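Local coordinates for LAO/AO transport system kinase (Escherichia coli, PDB 2P67), which belongs to the MeaB family of P-loop NTPase-type proteins, with a parallel beta-sheet core and an alpha-helical C-terminal extension, in a two-subunit assembly, at residues A[60-65]-A[161-166]; A[172-177]-A[196-201]; A[299-304]-A[321-326]. One frame throughout, in Å; residues are numbered along the deposited sequence. Where two conformers were deposited one is given.

Contact 1. Residues A[60-65]-A[161-166]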
loop_
_atom_site.group_PDB
_atom_site.type_symbol
_atom_site.label_atom_id
_atom_site.label_comp_id
_atom_site.label_asym_id
_atom_site.label_seq_id
_atom_site.Cartn_x
_atom_site.Cartn_y
_atom_site.Cartn_z
ATOM N N GLY A 60 -6.029 -11.562 -15.273
ATOM C CA GLY A 60 -5.905 -10.138 -15.518
ATOM C C GLY A 60 -4.727 -9.907 -16.431
ATOM O O GLY A 60 -3.643 -10.514 -16.253
ATOM N N VAL A 61 -4.924 -9.022 -17.402
ATOM C CA VAL A 61 -3.869 -8.694 -18.348
ATOM C C VAL A 61 -3.777 -7.160 -18.471
ATOM O O VAL A 61 -4.746 -6.513 -18.859
ATOM C CB VAL A 61 -4.092 -9.348 -19.761
ATOM C CG1 VAL A 61 -3.042 -8.860 -20.743
ATOM C CG2 VAL A 61 -4.115 -10.908 -19.701
ATOM N N THR A 62 -2.629 -6.586 -18.129
ATOM C CA THR A 62 -2.395 -5.171 -18.426
ATOM C C THR A 62 -1.301 -5.027 -19.486
ATOM O O THR A 62 -0.434 -5.879 -19.621
ATOM C CB THR A 62 -2.060 -4.321 -17.164
ATOM O OG1 THR A 62 -0.836 -4.784 -16.541
ATOM C CG2 THR A 62 -3.191 -4.372 -16.171
ATOM N N GLY A 63 -1.362 -3.956 -20.265
ATOM C CA GLY A 63 -0.269 -3.670 -21.184
ATOM C C GLY A 63 0.036 -2.194 -21.135
ATOM O O GLY A 63 -0.883 -1.377 -21.088
ATOM N N THR A 64 1.323 -1.852 -21.118
ATOM C CA THR A 64 1.732 -0.454 -21.241
ATOM C C THR A 64 1.514 0.001 -22.690
ATOM O O THR A 64 1.435 -0.836 -23.600
ATOM C CB THR A 64 3.210 -0.248 -20.817
ATOM O OG1 THR A 64 4.054 -1.126 -21.573
ATOM C CG2 THR A 64 3.391 -0.532 -19.330
ATOM N N PRO A 65 1.377 1.322 -22.915
ATOM C CA PRO A 65 1.325 1.800 -24.303
ATOM C C PRO A 65 2.523 1.292 -25.118
ATOM O O PRO A 65 3.682 1.437 -24.691
ATOM C CB PRO A 65 1.362 3.324 -24.149
ATOM C CG PRO A 65 0.757 3.567 -22.781
ATOM C CD PRO A 65 1.249 2.421 -21.941
ATOM N N GLN A 161 -2.229 3.056 -11.257
ATOM C CA GLN A 161 -2.389 1.968 -10.296
ATOM C C GLN A 161 -3.283 0.853 -10.853
ATOM O O GLN A 161 -3.786 0.010 -10.105
ATOM C CB GLN A 161 -2.980 2.529 -8.992
ATOM C CG GLN A 161 -4.295 3.317 -9.183
ATOM C CD GLN A 161 -4.105 4.646 -9.948
ATOM O OE1 GLN A 161 -4.460 4.759 -11.133
ATOM N NE2 GLN A 161 -3.531 5.644 -9.270
ATOM N N SER A 162 -3.464 0.841 -12.171
ATOM C CA SER A 162 -4.402 -0.084 -12.803
ATOM C C SER A 162 -3.993 -1.554 -12.595
ATOM O O SER A 162 -4.856 -2.439 -12.502
ATOM C CB SER A 162 -4.585 0.246 -14.284
ATOM O OG SER A 162 -3.377 0.010 -14.992
ATOM N N GLU A 163 -2.687 -1.807 -12.493
ATOM C CA GLU A 163 -2.200 -3.164 -12.218
ATOM C C GLU A 163 -2.755 -3.671 -10.889
ATOM O O GLU A 163 -3.280 -4.784 -10.823
ATOM C CB GLU A 163 -0.659 -3.250 -12.215
ATOM C CG GLU A 163 0.006 -2.860 -13.525
ATOM C CD GLU A 163 0.332 -1.381 -13.581
ATOM O OE1 GLU A 163 -0.034 -0.656 -12.629
ATOM O OE2 GLU A 163 0.964 -0.956 -14.570
ATOM N N THR A 164 -2.661 -2.857 -9.837
ATOM C CA THR A 164 -3.119 -3.319 -8.527
ATOM C C THR A 164 -4.647 -3.480 -8.471
ATOM O O THR A 164 -5.141 -4.421 -7.846
ATOM C CB THR A 164 -2.557 -2.476 -7.363
ATOM O OG1 THR A 164 -3.052 -1.137 -7.453
ATOM C CG2 THR A 164 -1.006 -2.456 -7.407
ATOM N N GLU A 165 -5.369 -2.598 -9.170
ATOM C CA GLU A 165 -6.843 -2.662 -9.273
ATOM C C GLU A 165 -7.329 -3.946 -9.975
ATOM O O GLU A 165 -8.209 -4.640 -9.471
ATOM C CB GLU A 165 -7.388 -1.417 -9.992
ATOM C CG GLU A 165 -7.131 -0.116 -9.222
ATOM C CD GLU A 165 -7.312 1.136 -10.072
ATOM O OE1 GLU A 165 -7.257 1.044 -11.323
ATOM O OE2 GLU A 165 -7.500 2.226 -9.484
ATOM N N VAL A 166 -6.730 -4.265 -11.121
ATOM C CA VAL A 166 -7.049 -5.509 -11.847
ATOM C C VAL A 166 -6.627 -6.721 -11.002
ATOM O O VAL A 166 -7.331 -7.744 -10.927
ATOM C CB VAL A 166 -6.328 -5.546 -13.220
ATOM C CG1 VAL A 166 -6.453 -6.921 -13.878
ATOM C CG2 VAL A 166 -6.879 -4.467 -14.153
#

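Contact 2. Residues A[172-177]-A[196-201]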
loop_
_atom_site.group_PDB
_atom_site.type_symbol
_atom_site.label_atom_id
_atom_site.label_comp_id
_atom_site.label_asym_id
_atom_site.label_seq_id
_atom_site.Cartn_x
_atom_site.Cartn_y
_atom_site.Cartn_z
ATOM N N CYS A 172 -4.884 -14.863 -11.517
ATOM C CA CYS A 172 -3.512 -14.759 -12.023
ATOM C C CYS A 172 -3.375 -13.465 -12.812
ATOM O O CYS A 172 -4.154 -13.226 -13.753
ATOM C CB CYS A 172 -3.156 -15.967 -12.906
ATOM S SG CYS A 172 -1.426 -15.940 -13.545
ATOM N N PHE A 173 -2.385 -12.643 -12.414
ATOM C CA PHE A 173 -2.187 -11.321 -12.990
ATOM C C PHE A 173 -0.942 -11.275 -13.875
ATOM O O PHE A 173 0.180 -11.543 -13.406
ATOM C CB PHE A 173 -2.107 -10.232 -11.921
ATOM C CG PHE A 173 -1.894 -8.877 -12.507
ATOM C CD1 PHE A 173 -2.890 -8.286 -13.284
ATOM C CD2 PHE A 173 -0.671 -8.232 -12.385
ATOM C CE1 PHE A 173 -2.679 -7.039 -13.874
ATOM C CE2 PHE A 173 -0.455 -6.996 -12.976
ATOM C CZ PHE A 173 -1.449 -6.407 -13.722
ATOM N N ILE A 174 -1.155 -10.906 -15.128
ATOM C CA ILE A 174 -0.114 -10.905 -16.171
ATOM C C ILE A 174 0.098 -9.483 -16.700
ATOM O O ILE A 174 -0.851 -8.818 -17.123
ATOM C CB ILE A 174 -0.468 -11.846 -17.350
ATOM C CG1 ILE A 174 -0.696 -13.288 -16.869
ATOM C CG2 ILE A 174 0.649 -11.799 -18.423
ATOM C CD1 ILE A 174 -2.144 -13.740 -16.926
ATOM N N SER A 175 1.342 -9.019 -16.679
ATOM C CA SER A 175 1.646 -7.662 -17.132
ATOM C C SER A 175 2.492 -7.717 -18.394
ATOM O O SER A 175 3.520 -8.375 -18.411
ATOM C CB SER A 175 2.382 -6.876 -16.048
ATOM O OG SER A 175 2.839 -5.622 -16.550
ATOM N N LEU A 176 2.045 -7.020 -19.432
ATOM C CA LEU A 176 2.810 -6.895 -20.668
ATOM C C LEU A 176 3.639 -5.632 -20.649
ATOM O O LEU A 176 3.151 -4.535 -20.320
ATOM C CB LEU A 176 1.900 -6.916 -21.891
ATOM C CG LEU A 176 1.764 -8.311 -22.482
ATOM C CD1 LEU A 176 0.869 -9.156 -21.597
ATOM C CD2 LEU A 176 1.207 -8.197 -23.885
ATOM N N GLN A 177 4.904 -5.809 -21.002
ATOM C CA GLN A 177 5.869 -4.711 -20.987
ATOM C C GLN A 177 6.576 -4.632 -22.338
ATOM O O GLN A 177 6.642 -5.609 -23.075
ATOM C CB GLN A 177 6.898 -4.892 -19.865
ATOM C CG GLN A 177 6.328 -4.936 -18.427
ATOM C CD GLN A 177 5.681 -3.620 -17.951
ATOM O OE1 GLN A 177 6.107 -2.523 -18.317
ATOM N NE2 GLN A 177 4.673 -3.737 -17.103
ATOM N N ALA A 196 2.491 -8.562 -9.718
ATOM C CA ALA A 196 2.796 -9.383 -10.898
ATOM C C ALA A 196 2.919 -10.861 -10.575
ATOM O O ALA A 196 3.685 -11.230 -9.689
ATOM C CB ALA A 196 4.081 -8.899 -11.602
ATOM N N ASP A 197 2.154 -11.702 -11.280
ATOM C CA ASP A 197 2.377 -13.162 -11.234
ATOM C C ASP A 197 3.258 -13.611 -12.398
ATOM O O ASP A 197 4.092 -14.534 -12.255
ATOM C CB ASP A 197 1.050 -13.933 -11.217
ATOM C CG ASP A 197 0.225 -13.617 -9.976
ATOM O OD1 ASP A 197 0.825 -13.492 -8.878
ATOM O OD2 ASP A 197 -1.005 -13.450 -10.105
ATOM N N LEU A 198 3.020 -12.978 -13.552
ATOM C CA LEU A 198 3.834 -13.167 -14.759
ATOM C C LEU A 198 4.090 -11.814 -15.423
ATOM O O LEU A 198 3.211 -10.957 -15.442
ATOM C CB LEU A 198 3.128 -14.119 -15.749
ATOM C CG LEU A 198 3.051 -15.577 -15.282
ATOM C CD1 LEU A 198 1.957 -16.373 -16.007
ATOM C CD2 LEU A 198 4.411 -16.252 -15.429
ATOM N N ILE A 199 5.303 -11.617 -15.949
ATOM C CA ILE A 199 5.616 -10.467 -16.776
ATOM C C ILE A 199 5.950 -11.007 -18.161
ATOM O O ILE A 199 6.659 -12.022 -18.280
ATOM C CB ILE A 199 6.851 -9.659 -16.273
ATOM C CG1 ILE A 199 6.617 -9.151 -14.842
ATOM C CG2 ILE A 199 7.171 -8.494 -17.234
ATOM C CD1 ILE A 199 5.772 -7.928 -14.716
ATOM N N VAL A 200 5.422 -10.355 -19.189
ATOM C CA VAL A 200 5.642 -10.797 -20.562
ATOM C C VAL A 200 6.202 -9.626 -21.382
ATOM O O VAL A 200 5.664 -8.520 -21.338
ATOM C CB VAL A 200 4.345 -11.335 -21.221
ATOM C CG1 VAL A 200 4.584 -11.580 -22.718
ATOM C CG2 VAL A 200 3.841 -12.643 -20.528
ATOM N N ILE A 201 7.291 -9.870 -22.114
ATOM C CA ILE A 201 7.859 -8.852 -22.995
ATOM C C ILE A 201 7.474 -9.256 -24.412
ATOM O O ILE A 201 7.964 -10.265 -24.931
ATOM C CB ILE A 201 9.420 -8.733 -22.867
ATOM C CG1 ILE A 201 9.901 -8.750 -21.391
ATOM C CG2 ILE A 201 9.948 -7.511 -23.655
ATOM C CD1 ILE A 201 9.512 -7.513 -20.522
#

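Contact 3. Residues A[299-304]-A[321-326]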
loop_
_atom_site.group_PDB
_atom_site.type_symbol
_atom_site.label_atom_id
_atom_site.label_comp_id
_atom_site.label_asym_id
_atom_site.label_seq_id
_atom_site.Cartn_x
_atom_site.Cartn_y
_atom_site.Cartn_z
ATOM N N ASP A 299 -16.492 19.127 5.242
ATOM C CA ASP A 299 -15.378 19.446 4.352
ATOM C C ASP A 299 -14.773 20.799 4.725
ATOM O O ASP A 299 -13.547 20.953 4.757
ATOM C CB ASP A 299 -15.837 19.450 2.890
ATOM C CG ASP A 299 -14.777 19.987 1.944
ATOM O OD1 ASP A 299 -13.726 19.338 1.792
ATOM O OD2 ASP A 299 -14.987 21.076 1.371
ATOM N N ARG A 300 -15.644 21.765 5.016
ATOM C CA ARG A 300 -15.229 23.111 5.408
ATOM C C ARG A 300 -14.453 23.092 6.727
ATOM O O ARG A 300 -13.338 23.611 6.800
ATOM C CB ARG A 300 -16.467 24.021 5.496
ATOM C CG ARG A 300 -16.200 25.442 6.011
ATOM C CD ARG A 300 -17.377 26.374 5.732
ATOM N NE ARG A 300 -17.595 26.562 4.294
ATOM C CZ ARG A 300 -18.677 26.161 3.624
ATOM N NH1 ARG A 300 -19.677 25.543 4.248
ATOM N NH2 ARG A 300 -18.762 26.385 2.319
ATOM N N TYR A 301 -15.038 22.467 7.748
ATOM C CA TYR A 301 -14.425 22.345 9.063
ATOM C C TYR A 301 -13.116 21.552 9.019
ATOM O O TYR A 301 -12.140 21.898 9.702
ATOM C CB TYR A 301 -15.398 21.674 10.025
ATOM C CG TYR A 301 -14.979 21.780 11.469
ATOM C CD1 TYR A 301 -15.210 22.952 12.186
ATOM C CD2 TYR A 301 -14.342 20.721 12.117
ATOM C CE1 TYR A 301 -14.832 23.070 13.510
ATOM C CE2 TYR A 301 -13.950 20.832 13.452
ATOM C CZ TYR A 301 -14.208 22.015 14.138
ATOM O OH TYR A 301 -13.840 22.153 15.447
ATOM N N TYR A 302 -13.101 20.492 8.207
ATOM C CA TYR A 302 -11.887 19.698 7.997
ATOM C C TYR A 302 -10.755 20.542 7.399
ATOM O O TYR A 302 -9.613 20.489 7.871
ATOM C CB TYR A 302 -12.190 18.464 7.124
ATOM C CG TYR A 302 -10.980 17.596 6.904
ATOM C CD1 TYR A 302 -10.528 16.736 7.903
ATOM C CD2 TYR A 302 -10.288 17.628 5.695
ATOM C CE1 TYR A 302 -9.392 15.934 7.716
ATOM C CE2 TYR A 302 -9.159 16.829 5.494
ATOM C CZ TYR A 302 -8.713 15.998 6.521
ATOM O OH TYR A 302 -7.607 15.212 6.314
ATOM N N ARG A 303 -11.078 21.328 6.374
ATOM C CA ARG A 303 -10.074 22.149 5.705
ATOM C C ARG A 303 -9.555 23.270 6.609
ATOM O O ARG A 303 -8.369 23.562 6.593
ATOM C CB ARG A 303 -10.585 22.695 4.369
ATOM C CG ARG A 303 -10.689 21.631 3.255
ATOM C CD ARG A 303 -11.123 22.226 1.908
ATOM N NE ARG A 303 -12.568 22.474 1.850
ATOM C CZ ARG A 303 -13.139 23.680 1.872
ATOM N NH1 ARG A 303 -14.460 23.789 1.824
ATOM N NH2 ARG A 303 -12.399 24.785 1.939
ATOM N N GLN A 304 -10.438 23.872 7.403
ATOM C CA GLN A 304 -10.035 24.877 8.398
ATOM C C GLN A 304 -9.148 24.280 9.496
ATOM O O GLN A 304 -8.220 24.930 9.976
ATOM C CB GLN A 304 -11.261 25.580 9.005
ATOM C CG GLN A 304 -12.016 26.501 8.032
ATOM C CD GLN A 304 -11.123 27.517 7.307
ATOM O OE1 GLN A 304 -11.115 27.572 6.082
ATOM N NE2 GLN A 304 -10.373 28.317 8.059
ATOM N N ARG A 321 -8.903 15.740 17.901
ATOM C CA ARG A 321 -9.987 15.802 18.892
ATOM C C ARG A 321 -11.186 16.605 18.396
ATOM O O ARG A 321 -12.327 16.159 18.497
ATOM C CB ARG A 321 -9.480 16.365 20.222
ATOM C CG ARG A 321 -10.520 16.349 21.346
ATOM C CD ARG A 321 -9.979 16.970 22.620
ATOM N NE ARG A 321 -9.649 18.390 22.461
ATOM C CZ ARG A 321 -8.413 18.886 22.401
ATOM N NH1 ARG A 321 -7.344 18.091 22.484
ATOM N NH2 ARG A 321 -8.244 20.192 22.263
ATOM N N GLN A 322 -10.932 17.791 17.857
ATOM C CA GLN A 322 -12.025 18.643 17.425
ATOM C C GLN A 322 -12.722 18.101 16.180
ATOM O O GLN A 322 -13.930 18.274 16.026
ATOM C CB GLN A 322 -11.569 20.086 17.242
ATOM C CG GLN A 322 -10.684 20.363 16.054
ATOM C CD GLN A 322 -10.267 21.819 16.009
ATOM O OE1 GLN A 322 -10.112 22.463 17.052
ATOM N NE2 GLN A 322 -10.090 22.350 14.802
ATOM N N LEU A 323 -11.979 17.434 15.298
ATOM C CA LEU A 323 -12.629 16.723 14.203
ATOM C C LEU A 323 -13.560 15.629 14.737
ATOM O O LEU A 323 -14.692 15.502 14.266
ATOM C CB LEU A 323 -11.605 16.142 13.219
ATOM C CG LEU A 323 -10.981 17.180 12.288
ATOM C CD1 LEU A 323 -9.729 16.587 11.628
ATOM C CD2 LEU A 323 -12.002 17.704 11.267
ATOM N N SER A 324 -13.091 14.876 15.732
ATOM C CA SER A 324 -13.879 13.803 16.351
ATOM C C SER A 324 -15.148 14.342 16.997
ATOM O O SER A 324 -16.232 13.788 16.821
ATOM C CB SER A 324 -13.056 13.069 17.408
ATOM O OG SER A 324 -12.004 12.334 16.818
ATOM N N GLU A 325 -15.004 15.424 17.755
ATOM C CA GLU A 325 -16.149 16.087 18.380
ATOM C C GLU A 325 -17.150 16.586 17.341
ATOM O O GLU A 325 -18.360 16.406 17.512
ATOM C CB GLU A 325 -15.683 17.240 19.282
ATOM C CG GLU A 325 -14.896 16.781 20.500
ATOM C CD GLU A 325 -14.402 17.924 21.387
ATOM O OE1 GLU A 325 -14.437 19.110 20.973
ATOM O OE2 GLU A 325 -13.961 17.622 22.515
ATOM N N PHE A 326 -16.656 17.215 16.273
ATOM C CA PHE A 326 -17.526 17.663 15.187
ATOM C C PHE A 326 -18.328 16.497 14.609
ATOM O O PHE A 326 -19.538 16.623 14.388
ATOM C CB PHE A 326 -16.732 18.362 14.085
ATOM C CG PHE A 326 -17.596 19.018 13.038
ATOM C CD1 PHE A 326 -17.937 20.370 13.141
ATOM C CD2 PHE A 326 -18.057 18.291 11.938
ATOM C CE1 PHE A 326 -18.732 20.979 12.173
ATOM C CE2 PHE A 326 -18.849 18.897 10.958
ATOM C CZ PHE A 326 -19.187 20.245 11.077
HETATM O O HOH W 1 -15.275 20.331 17.041
#

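Contact 1. Residues A[60-65]-A[161-166]
With chi1 at 170°, Val166 puts CG1 anti to the backbone N and lays that methyl against the main chain of Gly60, where Val166 CG1 lies 3.7 Å from Gly60 CA. In Thr62 the hydroxyl lies between backbone N and carbonyl carbon, which leaves CG2 beside the N. This splits the work of the threonine. Its OG1 meets the aliphatic part of Glu163, with Thr62 OG1 at 3.7 Å from Glu163 CG, and its methyl faces the helix more loosely, Thr62 CG2 standing 4.2 Å from Val166 CG2.

The Thr62 and Glu163 side chains cross at about a right angle. In the glutamate, chi1 of -60° puts CG beside the backbone N, against Thr62 OG1, and the bend at chi2 (90°) turns the carboxylate away toward Lys189, with which OE2 forms a salt bridge. Between residues 60-65 and 161-166 the contact is van der Waals packing, and the absence of a side chain at Gly60 lets the helix come close to the strand backbone. Strand 60-63 and helix 162-166 run antiparallel, their axes 8.8 Å apart at closest approach.

At the start of the helix, Gln161 in the N-cap position offers one carbonyl to two donors: Gln161 O accepts from Thr164 OG1 at 3.0 Å and from Glu165 N at 3.2 Å. Ser162 OG is hydrogen-bonded to Val157 O at the end of strand 151-157 and to Val159 N in the loop that follows.

Topologically this is the helix of a beta-alpha-beta crossover: helix 162-167 carries the chain from strand 151-157 to strand 172-177 and passes over strand 57-63 between them. That strand runs into what is probably the P-loop, beginning at Gly63, as expected of a P-loop NTPase fold.

Contact 2. Residues A[172-177]-A[196-201]
Two neighbouring strands of the parallel sheet, 172-177 and 198-201, are zipped together here, with Ile174 beside Leu198, Ser175 beside Ile199, Leu176 beside Val200 and Gln177 beside Ile201. The ladder reads in order: Ser175 N to Leu198 O at 3.0 Å, Val200 N to Ser175 O at 2.9 Å, and Gln177 N to Val200 O at 2.8 Å. At its start Phe173 O takes two donors, the backbone nitrogens of Asp197 and Leu198.

Asp197 also answers with its side chain. Its CG lies anti to the carbonyl carbon (chi1 -63°), which brings OD2 to Phe173 N. Phe173 N reaches Asp197 OD2 at 2.8 Å, on the anti side of the carboxylate and 21° out of its plane, so the carboxylate appears to take the place a main-chain carbonyl would have in a continued ladder.

On one face Ile174 lies alongside Leu198 and Val200, with Ile174 CG2 3.9 Å from Val200 CG2, and helix 248-264 packs against the same side. On the other, Ile199 CD1 rests 3.8 Å from Ser175 CB, and Gln177 turns back along its own strand to give its NE2 to Ser175 OG at 2.7 Å; helices 190-195 and 209-225 lie over this side.

Such chemistry is consistent with a buried strand pairing whose register is set by main-chain hydrogen bonds: apolar branches line the Ile174/Leu176 face, the other combines isoleucine packing with the Gln177-Ser175 bond, and the buried negative charge of Asp197 is probably balanced by Lys229, its salt-bridge partner through OD1.

Contact 3. Residues A[299-304]-A[321-326]
Helices 299-304 and 321-326 run antiparallel, at 170° between their directions and with axes 10.6 Å apart; they come nearest at Tyr302 and Leu323, whose CA atoms are 6.9 Å apart. At this separation the gap is bridged by side chains, and Tyr301 does most of the bridging.

Its chi1 of -167° swings the ring across to the opposite helix, where it forms an offset stack with Phe326. The planes are inclined by 15° and the centroids are 4.5 Å apart. The two side chains slide past each other in opposite directions, so that Phe326 CD1 sits over the centre of the tyrosine ring, while Tyr301 CB lies above the phenylalanine face, displaced toward its rim, in a CH-pi contact.

Leu323 works at ring edges instead. Its CD2 lies near the plane of both tyrosine rings, with Leu323 CD2 at 3.9 Å from Tyr301 CD2 and at 3.8 Å from Tyr302 CD1, so one methyl touches the edges of both rings.

The phenol end of Tyr301 is met by Gln322, whose CB and CD both lie 3.6 Å from Tyr301 OH, packing rather than bonding. A water supplies the polar link: it hydrogen-bonds to Tyr301 OH at 2.8 Å and donates to Gln322 O at 2.7 Å. The amide itself turns to Thr305, giving NE2 to OG1.

Away from the interface, Arg303 grips Asp299 OD2 through NE and NH1, both from one face of the carboxylate, an i to i+4 salt bridge along one face of the helix.

These helices are the two arms of a C-terminal helical hairpin. Tyr302 meets Phe293 of helix 267-294 edge-to-face, and in the second subunit Arg281 packs on Tyr302 and Thr284 on Leu323, placing the hairpin at the dimer interface.

Overall arrangement
Contacts 1 and 2 are parts of one structure, with centres 9 Å apart: strand 57-63, under the helix of contact 1, pairs directly with strand 172-177 of contact 2. Gly60 O probably accepts from Ile174 N at 2.8 Å, and Thr62 O from Leu176 N at 2.7 Å. Together they account for three adjacent strands of the sheet, 57-63, 172-177 and 198-201, and a helix that covers it, next to the probable P-loop. Contact 3 belongs to a distant module, its centre 37 Å from that of contact 1 and 44 Å from that of contact 2. Helix 267-294 leads toward it; the bound sodium ion, at Arg272 and Ser276 of that helix, is about 13 Å from the side chains of Val166 and Cys172.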